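Long-range contacts in beta-galactosidase/beta-glucuronidase (Faecalibacterium prausnitzii L2-6, PDB 6MVF), which binds flavin mononucleotide and, as a family 2 glycoside hydrolase, probably cleaves beta-glucuronides: residues Val598-Asn603 with Phe625-Ala630; Asp605-Tyr610 with Leu638-Asp643; Leu36-Gly41 with Ser65-Thr70. One frame throughout, in Å; residues are numbered along the deposited sequence.

In the fold
Contacts 1 and 2 belong to one small beta domain. Their centres lie about 8 Å apart and their segments alternate along the chain: each pairs two neighbouring strands within its own sheet, and strand 596-602 of the first sheet is followed directly by strand 606-611 of the second. The sheets meet through apolar side chains, with Phe627 CB of contact 1 lying 3.6 Å from Leu609 CD2 of contact 2 and Phe627 CZ 3.7 Å from Val607 CG1. Contact 3 is remote, in the sugar-binding domain near the start of the chain, its centre about 52 Å from that of contact 1 and about 56 Å from that of contact 2. All three lie away from the flavin mononucleotide pocket.

Contact 1 (Val598-Asn603 with Phe625-Ala630); sequences VKVYSN and FKFDVA
Phe625 and Phe627 each set CG opposite their own carbonyl carbon (chi1 -54° and -59°), which brings one edge of each ring to the carbonyl oxygen of its partner on strand 596-602. Val600 O lies in the plane of the Phe625 ring, 3.3 Å from CD1, and Val598 O stands likewise at the edge of Phe627. Each of these oxygens also accepts a bond from the backbone N of the same phenylalanine, so ring edge and N-H converge on one acceptor.

The backbone evidence is a ladder of four hydrogen bonds. Val600 N reaches Phe625 O at 2.8 Å and is nearly straight (170° at the hydrogen), while Val598 N reaches Phe627 O at 2.9 Å. With the return bonds to Val600 O and Val598 O, these make Val598-Phe627 and Val600-Phe625 antiparallel hydrogen-bonded pairs, enclosing the non-hydrogen-bonded pair Lys599-Lys626. These strands form one layer of a two-layer beta sandwich: strand 581-583 flanks 596-602 in the same sheet, and strand 606-611 of the other sheet packs on the phenylalanines.

On that inner face Val598 and Val629 meet methyl to methyl, CG2 to CG2 at 3.6 Å. Val600 CG2 approaches Phe627 CE1 at 4.1 Å, and Ser602 CB comes obliquely to Phe625 CE1 at 3.9 Å. The buried Ser602 OG is bonded to Met580 O and to Gln604 N, which together satisfy it.

Lys599 and Lys626 run side by side on the other face, their CG atoms 4.0 Å apart. Glu515, on helix 507-522, probably offsets the like charges, whose NZ atoms are 4.5 Å apart: its carboxylate forms a salt bridge with Lys599 NZ, accepts a hydrogen bond from Tyr601 OH, and makes a long, weak ion pair with Lys626.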
loop_
_atom_site.group_PDB
_atom_site.type_symbol
_atom_site.label_atom_id
_atom_site.label_comp_id
_atom_site.label_asym_id
_atom_site.label_seq_id
_atom_site.Cartn_x
_atom_site.Cartn_y
_atom_site.Cartn_z
ATOM N N VAL A 598 -1.429 43.215 17.886
ATOM C CA VAL A 598 -1.378 41.776 17.662
ATOM C C VAL A 598 -2.799 41.320 17.362
ATOM O O VAL A 598 -3.666 41.348 18.242
ATOM C CB VAL A 598 -0.795 41.030 18.868
ATOM C CG1 VAL A 598 -0.880 39.560 18.652
ATOM C CG2 VAL A 598 0.654 41.474 19.131
ATOM N N LYS A 599 -3.054 40.921 16.127
ATOM C CA LYS A 599 -4.399 40.547 15.726
ATOM C C LYS A 599 -4.563 39.035 15.791
ATOM O O LYS A 599 -3.647 38.291 15.432
ATOM C CB LYS A 599 -4.694 41.048 14.321
ATOM C CG LYS A 599 -6.162 41.206 14.024
ATOM C CD LYS A 599 -6.362 41.457 12.553
ATOM C CE LYS A 599 -5.342 42.423 12.003
ATOM N NZ LYS A 599 -6.018 43.336 11.042
ATOM N N VAL A 600 -5.727 38.586 16.270
ATOM C CA VAL A 600 -6.065 37.168 16.340
ATOM C C VAL A 600 -7.367 36.914 15.583
ATOM O O VAL A 600 -8.346 37.659 15.719
ATOM C CB VAL A 600 -6.171 36.656 17.794
ATOM C CG1 VAL A 600 -6.490 35.190 17.790
ATOM C CG2 VAL A 600 -4.886 36.889 18.540
ATOM N N TYR A 601 -7.365 35.856 14.777
ATOM C CA TYR A 601 -8.559 35.317 14.142
ATOM C C TYR A 601 -8.960 34.021 14.838
ATOM O O TYR A 601 -8.103 33.186 15.147
ATOM C CB TYR A 601 -8.306 35.043 12.663
ATOM C CG TYR A 601 -7.791 36.238 11.914
ATOM C CD1 TYR A 601 -8.372 37.487 12.093
ATOM C CD2 TYR A 601 -6.721 36.128 11.037
ATOM C CE1 TYR A 601 -7.924 38.588 11.406
ATOM C CE2 TYR A 601 -6.249 37.240 10.346
ATOM C CZ TYR A 601 -6.866 38.465 10.541
ATOM O OH TYR A 601 -6.435 39.583 9.867
ATOM N N SER A 602 -10.258 33.855 15.089
ATOM C CA SER A 602 -10.739 32.647 15.747
ATOM C C SER A 602 -12.216 32.440 15.437
ATOM O O SER A 602 -12.969 33.405 15.295
ATOM C CB SER A 602 -10.523 32.718 17.260
ATOM O OG SER A 602 -10.914 31.489 17.833
ATOM N N ASN A 603 -12.620 31.175 15.328
ATOM C CA ASN A 603 -14.040 30.867 15.311
ATOM C C ASN A 603 -14.594 30.620 16.714
ATOM O O ASN A 603 -15.771 30.295 16.861
ATOM C CB ASN A 603 -14.350 29.689 14.362
ATOM C CG ASN A 603 -13.554 28.450 14.659
ATOM O OD1 ASN A 603 -12.995 28.279 15.750
ATOM N ND2 ASN A 603 -13.507 27.557 13.685
ATOM N N PHE A 625 -10.048 39.806 16.492
ATOM C CA PHE A 625 -9.664 40.316 17.804
ATOM C C PHE A 625 -8.394 41.143 17.639
ATOM O O PHE A 625 -7.436 40.680 17.017
ATOM C CB PHE A 625 -9.395 39.171 18.788
ATOM C CG PHE A 625 -10.523 38.187 18.912
ATOM C CD1 PHE A 625 -10.730 37.230 17.950
ATOM C CD2 PHE A 625 -11.362 38.205 20.024
ATOM C CE1 PHE A 625 -11.775 36.323 18.073
ATOM C CE2 PHE A 625 -12.398 37.306 20.150
ATOM C CZ PHE A 625 -12.608 36.366 19.179
ATOM N N LYS A 626 -8.367 42.355 18.190
ATOM C CA LYS A 626 -7.183 43.203 18.104
ATOM C C LYS A 626 -6.724 43.585 19.507
ATOM O O LYS A 626 -7.518 44.070 20.315
ATOM C CB LYS A 626 -7.468 44.447 17.256
ATOM C CG LYS A 626 -8.087 44.119 15.903
ATOM C CD LYS A 626 -8.528 45.373 15.130
ATOM C CE LYS A 626 -9.584 45.004 14.081
ATOM N NZ LYS A 626 -9.440 45.712 12.767
ATOM N N PHE A 627 -5.451 43.352 19.799
ATOM C CA PHE A 627 -4.867 43.674 21.098
ATOM C C PHE A 627 -3.730 44.667 20.909
ATOM O O PHE A 627 -2.952 44.564 19.953
ATOM C CB PHE A 627 -4.321 42.419 21.804
ATOM C CG PHE A 627 -5.342 41.350 22.046
ATOM C CD1 PHE A 627 -5.701 40.470 21.026
ATOM C CD2 PHE A 627 -5.933 41.209 23.297
ATOM C CE1 PHE A 627 -6.631 39.468 21.239
ATOM C CE2 PHE A 627 -6.871 40.207 23.527
ATOM C CZ PHE A 627 -7.215 39.329 22.494
ATOM N N ASP A 628 -3.631 45.636 21.809
ATOM C CA ASP A 628 -2.504 46.560 21.814
ATOM C C ASP A 628 -1.501 46.048 22.828
ATOM O O ASP A 628 -1.809 45.968 24.022
ATOM C CB ASP A 628 -2.935 47.983 22.157
ATOM C CG ASP A 628 -3.255 48.800 20.923
ATOM O OD1 ASP A 628 -2.322 49.002 20.098
ATOM O OD2 ASP A 628 -4.437 49.214 20.770
ATOM N N VAL A 629 -0.311 45.693 22.360
ATOM C CA VAL A 629 0.654 44.982 23.189
ATOM C C VAL A 629 1.914 45.819 23.324
ATOM O O VAL A 629 2.493 46.246 22.319
ATOM C CB VAL A 629 0.977 43.592 22.613
ATOM C CG1 VAL A 629 1.953 42.855 23.547
ATOM C CG2 VAL A 629 -0.334 42.782 22.351
ATOM N N ALA A 630 2.330 46.055 24.567
ATOM C CA ALA A 630 3.644 46.636 24.864
ATOM C C ALA A 630 4.638 45.491 24.950
ATOM O O ALA A 630 4.800 44.858 25.995
ATOM C CB ALA A 630 3.620 47.436 26.158
#

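Contact 2 (Asp605-Tyr610 with Leu638-Asp643); sequences DTVTLY and LMAVAD
Tyr610, Met639 and Val641 bury the most area here, and all three side chains stand on the same face of the sheet. Val641 CG2 sits at the edge of the Tyr610 ring, near its plane, 3.8 Å from CE1, whereas Met639 CE lies well out of the ring plane beside CD1, 3.7 Å from it. Met639 is extended as far as SD and then bends (chi3 67°), which turns its methyl to the tyrosine as the two side chains run alongside each other. The methionine also packs on Pro241 of a second subunit.

Backbone bonds set this alignment. Tyr610 N donates to Met639 O at 2.7 Å, and Val641 N donates to Thr608 O at 2.8 Å and almost straight, 173° at the hydrogen; both pairs are closed by reciprocal bonds. Between them Leu609 and Ala640 form a non-hydrogen-bonded pair facing the other way, with Leu609 CD1 3.9 Å from Ala640 CB. Leu609 extends onto Val598, and Ala640 onto Val600, of the opposing sheet.

Buried Val607, Leu609 and Ala640 inward, partly exposed Thr608, Tyr610, Met639 and Val641 outward: this alternation across antiparallel strands is that of one layer of a beta sandwich.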
loop_
_atom_site.group_PDB
_atom_site.type_symbol
_atom_site.label_atom_id
_atom_site.label_comp_id
_atom_site.label_asym_id
_atom_site.label_seq_id
_atom_site.Cartn_x
_atom_site.Cartn_y
_atom_site.Cartn_z
ATOM N N ASP A 605 -15.345 32.744 20.341
ATOM C CA ASP A 605 -15.746 34.124 20.564
ATOM C C ASP A 605 -14.964 34.814 21.675
ATOM O O ASP A 605 -15.115 36.026 21.856
ATOM C CB ASP A 605 -17.241 34.192 20.865
ATOM C CG ASP A 605 -18.083 33.678 19.721
ATOM O OD1 ASP A 605 -17.736 33.980 18.547
ATOM O OD2 ASP A 605 -19.082 32.965 20.007
ATOM N N THR A 606 -14.121 34.099 22.406
ATOM C CA THR A 606 -13.352 34.712 23.473
ATOM C C THR A 606 -11.906 34.281 23.338
ATOM O O THR A 606 -11.618 33.086 23.233
ATOM C CB THR A 606 -13.897 34.352 24.847
ATOM O OG1 THR A 606 -15.251 34.827 24.948
ATOM C CG2 THR A 606 -13.051 35.017 25.932
ATOM N N VAL A 607 -11.012 35.272 23.316
ATOM C CA VAL A 607 -9.585 35.078 23.141
ATOM C C VAL A 607 -8.899 35.807 24.280
ATOM O O VAL A 607 -9.238 36.960 24.582
ATOM C CB VAL A 607 -9.095 35.601 21.770
ATOM C CG1 VAL A 607 -7.551 35.743 21.730
ATOM C CG2 VAL A 607 -9.593 34.701 20.634
ATOM N N THR A 608 -7.960 35.128 24.932
ATOM C CA THR A 608 -7.063 35.754 25.894
ATOM C C THR A 608 -5.664 35.725 25.315
ATOM O O THR A 608 -5.195 34.668 24.901
ATOM C CB THR A 608 -7.094 35.047 27.253
ATOM O OG1 THR A 608 -8.316 35.362 27.926
ATOM C CG2 THR A 608 -5.944 35.505 28.118
ATOM N N LEU A 609 -5.008 36.888 25.280
ATOM C CA LEU A 609 -3.660 37.017 24.749
ATOM C C LEU A 609 -2.637 37.089 25.877
ATOM O O LEU A 609 -2.862 37.741 26.898
ATOM C CB LEU A 609 -3.536 38.258 23.864
ATOM C CG LEU A 609 -2.229 38.275 23.062
ATOM C CD1 LEU A 609 -2.093 37.007 22.160
ATOM C CD2 LEU A 609 -2.120 39.561 22.259
ATOM N N TYR A 610 -1.503 36.429 25.680
ATOM C CA TYR A 610 -0.406 36.474 26.632
ATOM C C TYR A 610 0.877 36.919 25.946
ATOM O O TYR A 610 1.132 36.577 24.785
ATOM C CB TYR A 610 -0.164 35.113 27.284
ATOM C CG TYR A 610 -1.277 34.637 28.163
ATOM C CD1 TYR A 610 -2.258 33.772 27.672
ATOM C CD2 TYR A 610 -1.344 35.031 29.492
ATOM C CE1 TYR A 610 -3.284 33.324 28.478
ATOM C CE2 TYR A 610 -2.370 34.592 30.311
ATOM C CZ TYR A 610 -3.336 33.739 29.796
ATOM O OH TYR A 610 -4.336 33.303 30.617
ATOM N N LEU A 638 4.116 35.334 22.078
ATOM C CA LEU A 638 2.705 35.696 22.025
ATOM C C LEU A 638 1.891 34.410 21.978
ATOM O O LEU A 638 2.061 33.587 21.069
ATOM C CB LEU A 638 2.390 36.595 20.829
ATOM C CG LEU A 638 2.756 38.094 20.883
ATOM C CD1 LEU A 638 2.039 38.787 22.009
ATOM C CD2 LEU A 638 4.243 38.283 21.032
ATOM N N MET A 639 1.041 34.220 22.983
ATOM C CA MET A 639 0.184 33.051 23.055
ATOM C C MET A 639 -1.268 33.491 23.148
ATOM O O MET A 639 -1.638 34.235 24.063
ATOM C CB MET A 639 0.548 32.163 24.248
ATOM C CG MET A 639 -0.325 30.920 24.288
ATOM S SD MET A 639 0.137 29.787 25.580
ATOM C CE MET A 639 -0.269 30.710 27.058
ATOM N N ALA A 640 -2.084 33.033 22.203
ATOM C CA ALA A 640 -3.514 33.304 22.201
ATOM C C ALA A 640 -4.248 32.030 22.600
ATOM O O ALA A 640 -4.032 30.970 22.002
ATOM C CB ALA A 640 -3.989 33.817 20.844
ATOM N N VAL A 641 -5.083 32.138 23.634
ATOM C CA VAL A 641 -5.849 31.034 24.191
ATOM C C VAL A 641 -7.311 31.283 23.855
ATOM O O VAL A 641 -7.939 32.203 24.394
ATOM C CB VAL A 641 -5.648 30.903 25.706
ATOM C CG1 VAL A 641 -6.532 29.803 26.252
ATOM C CG2 VAL A 641 -4.192 30.622 26.022
ATOM N N ALA A 642 -7.853 30.486 22.944
ATOM C CA ALA A 642 -9.286 30.523 22.704
ATOM C C ALA A 642 -9.912 29.544 23.681
ATOM O O ALA A 642 -9.609 29.602 24.874
ATOM C CB ALA A 642 -9.610 30.199 21.248
ATOM N N ASP A 643 -10.751 28.623 23.223
ATOM C CA ASP A 643 -11.367 27.741 24.207
ATOM C C ASP A 643 -10.530 26.479 24.361
ATOM O O ASP A 643 -9.778 26.345 25.332
ATOM C CB ASP A 643 -12.808 27.422 23.820
ATOM C CG ASP A 643 -13.506 26.538 24.839
ATOM O OD1 ASP A 643 -14.527 25.899 24.490
ATOM O OD2 ASP A 643 -13.018 26.472 25.991
#

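Contact 3 (Leu36-Gly41 with Ser65-Thr70); sequences LRFPKG and SYLRTT
Phe38 presents its CD2-CE2 side to the 65-70 segment. Thr69 CG2 sits at the ring edge, near its plane, 3.8 Å from CD2, with the two side chains nearly perpendicular, and Leu67 CD2 comes obliquely from the opposing direction to 3.8 Å from CE2.

Beside this apolar patch lies a polar one, centred on a water at the edge of the same ring, in its plane. The water accepts from Lys40 N at 3.1 Å, donates to Thr70 O at 3.0 Å, and bonds to Thr69 OG1 at 3.2 Å. Lys40 folds back at chi3 (67°), which carries NZ alongside Thr69 to a weak bond with OG1 at 3.3 Å.

What holds these groups lies just behind them. Phe38 to Gly41 form a type I turn, closed by Gly41 N to Phe38 O at 2.8 Å, and Lys40 N, within this turn, points to the water. Trp54 meets Phe38 edge-to-face and gives its NE1 proton to Leu67 O, thereby touching both segments, while Asn140 OD1 receives Thr69 N.

Thr69 OG1 has a further partner in Glu42 OE2, to which it probably donates, and Glu42 and Glu141 form long, weak ion pairs with Lys40. The polar link between turn and loop therefore combines the water, one weak direct bond from the lysine, and Glu42 immediately after the turn, with Thr69 OG1 common to all three.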
loop_
_atom_site.group_PDB
_atom_site.type_symbol
_atom_site.label_atom_id
_atom_site.label_comp_id
_atom_site.label_asym_id
_atom_site.label_seq_id
_atom_site.Cartn_x
_atom_site.Cartn_y
_atom_site.Cartn_z
ATOM N N LEU A 36 10.106 15.539 -27.366
ATOM C CA LEU A 36 9.552 16.829 -27.751
ATOM C C LEU A 36 10.561 17.556 -28.626
ATOM O O LEU A 36 11.670 17.854 -28.173
ATOM C CB LEU A 36 9.226 17.670 -26.521
ATOM C CG LEU A 36 8.687 19.060 -26.823
ATOM C CD1 LEU A 36 7.427 18.946 -27.652
ATOM C CD2 LEU A 36 8.411 19.787 -25.543
ATOM N N ARG A 37 10.185 17.823 -29.873
ATOM C CA ARG A 37 10.973 18.654 -30.775
ATOM C C ARG A 37 10.252 19.973 -31.023
ATOM O O ARG A 37 9.034 20.088 -30.839
ATOM C CB ARG A 37 11.240 17.954 -32.114
ATOM C CG ARG A 37 12.054 16.697 -31.998
ATOM C CD ARG A 37 12.153 15.995 -33.329
ATOM N NE ARG A 37 12.985 14.806 -33.234
ATOM C CZ ARG A 37 12.511 13.572 -33.146
ATOM N NH1 ARG A 37 11.206 13.373 -33.150
ATOM N NH2 ARG A 37 13.336 12.538 -33.049
ATOM N N PHE A 38 11.029 20.971 -31.439
ATOM C CA PHE A 38 10.507 22.293 -31.790
ATOM C C PHE A 38 10.928 22.614 -33.215
ATOM O O PHE A 38 12.097 22.962 -33.456
ATOM C CB PHE A 38 11.012 23.356 -30.815
ATOM C CG PHE A 38 10.383 23.268 -29.448
ATOM C CD1 PHE A 38 10.959 22.496 -28.452
ATOM C CD2 PHE A 38 9.205 23.945 -29.163
ATOM C CE1 PHE A 38 10.375 22.404 -27.189
ATOM C CE2 PHE A 38 8.617 23.855 -27.902
ATOM C CZ PHE A 38 9.206 23.075 -26.920
ATOM N N PRO A 39 10.017 22.512 -34.189
ATOM C CA PRO A 39 10.416 22.688 -35.599
ATOM C C PRO A 39 11.052 24.035 -35.914
ATOM O O PRO A 39 11.913 24.094 -36.795
ATOM C CB PRO A 39 9.098 22.501 -36.362
ATOM C CG PRO A 39 8.244 21.715 -35.458
ATOM C CD PRO A 39 8.599 22.151 -34.056
ATOM N N LYS A 40 10.659 25.114 -35.242
ATOM C CA LYS A 40 11.284 26.417 -35.443
ATOM C C LYS A 40 12.552 26.597 -34.603
ATOM O O LYS A 40 13.039 27.727 -34.476
ATOM C CB LYS A 40 10.284 27.543 -35.144
ATOM C CG LYS A 40 9.150 27.692 -36.156
ATOM C CD LYS A 40 7.877 28.292 -35.526
ATOM C CE LYS A 40 8.046 29.755 -35.086
ATOM N NZ LYS A 40 7.038 30.239 -34.036
ATOM N N GLY A 41 13.066 25.522 -34.005
ATOM C CA GLY A 41 14.401 25.483 -33.427
ATOM C C GLY A 41 14.626 26.221 -32.123
ATOM O O GLY A 41 15.783 26.452 -31.760
ATOM N N SER A 65 8.304 37.055 -20.927
ATOM C CA SER A 65 7.472 36.440 -21.948
ATOM C C SER A 65 7.329 34.962 -21.587
ATOM O O SER A 65 7.696 34.545 -20.483
ATOM C CB SER A 65 8.105 36.674 -23.327
ATOM O OG SER A 65 7.326 36.108 -24.369
ATOM N N TYR A 66 6.780 34.168 -22.515
ATOM C CA TYR A 66 6.857 32.706 -22.467
ATOM C C TYR A 66 6.740 32.164 -23.884
ATOM O O TYR A 66 6.041 32.741 -24.725
ATOM C CB TYR A 66 5.778 32.073 -21.568
ATOM C CG TYR A 66 4.324 32.284 -21.983
ATOM C CD1 TYR A 66 3.632 33.442 -21.629
ATOM C CD2 TYR A 66 3.631 31.310 -22.687
ATOM C CE1 TYR A 66 2.302 33.629 -21.982
ATOM C CE2 TYR A 66 2.293 31.493 -23.045
ATOM C CZ TYR A 66 1.638 32.657 -22.690
ATOM O OH TYR A 66 0.319 32.830 -23.043
ATOM N N LEU A 67 7.422 31.044 -24.142
ATOM C CA LEU A 67 7.523 30.532 -25.506
ATOM C C LEU A 67 6.151 30.077 -25.990
ATOM O O LEU A 67 5.601 29.084 -25.497
ATOM C CB LEU A 67 8.538 29.393 -25.579
ATOM C CG LEU A 67 8.612 28.574 -26.883
ATOM C CD1 LEU A 67 8.999 29.428 -28.090
ATOM C CD2 LEU A 67 9.559 27.388 -26.719
ATOM N N ARG A 68 5.589 30.803 -26.954
ATOM C CA ARG A 68 4.397 30.364 -27.669
ATOM C C ARG A 68 4.823 29.941 -29.069
ATOM O O ARG A 68 5.508 30.699 -29.763
ATOM C CB ARG A 68 3.330 31.463 -27.719
ATOM C CG ARG A 68 3.035 32.076 -26.340
ATOM C CD ARG A 68 1.915 33.109 -26.393
ATOM N NE ARG A 68 0.720 32.496 -26.962
ATOM C CZ ARG A 68 -0.480 33.058 -26.995
ATOM N NH1 ARG A 68 -0.652 34.277 -26.491
ATOM N NH2 ARG A 68 -1.503 32.395 -27.532
ATOM N N THR A 69 4.440 28.721 -29.464
ATOM C CA THR A 69 4.962 28.100 -30.681
ATOM C C THR A 69 4.372 26.712 -30.894
ATOM O O THR A 69 3.449 26.300 -30.185
ATOM C CB THR A 69 6.486 27.977 -30.632
ATOM O OG1 THR A 69 6.985 27.640 -31.934
ATOM C CG2 THR A 69 6.919 26.894 -29.610
ATOM N N THR A 70 4.928 25.963 -31.831
ATOM C CA THR A 70 4.521 24.587 -32.062
ATOM C C THR A 70 5.587 23.631 -31.539
ATOM O O THR A 70 6.754 23.710 -31.940
ATOM C CB THR A 70 4.249 24.353 -33.542
ATOM O OG1 THR A 70 3.297 25.337 -33.990
ATOM C CG2 THR A 70 3.705 22.926 -33.752
HETATM O O HOH W 1 9.137 25.361 -32.514
#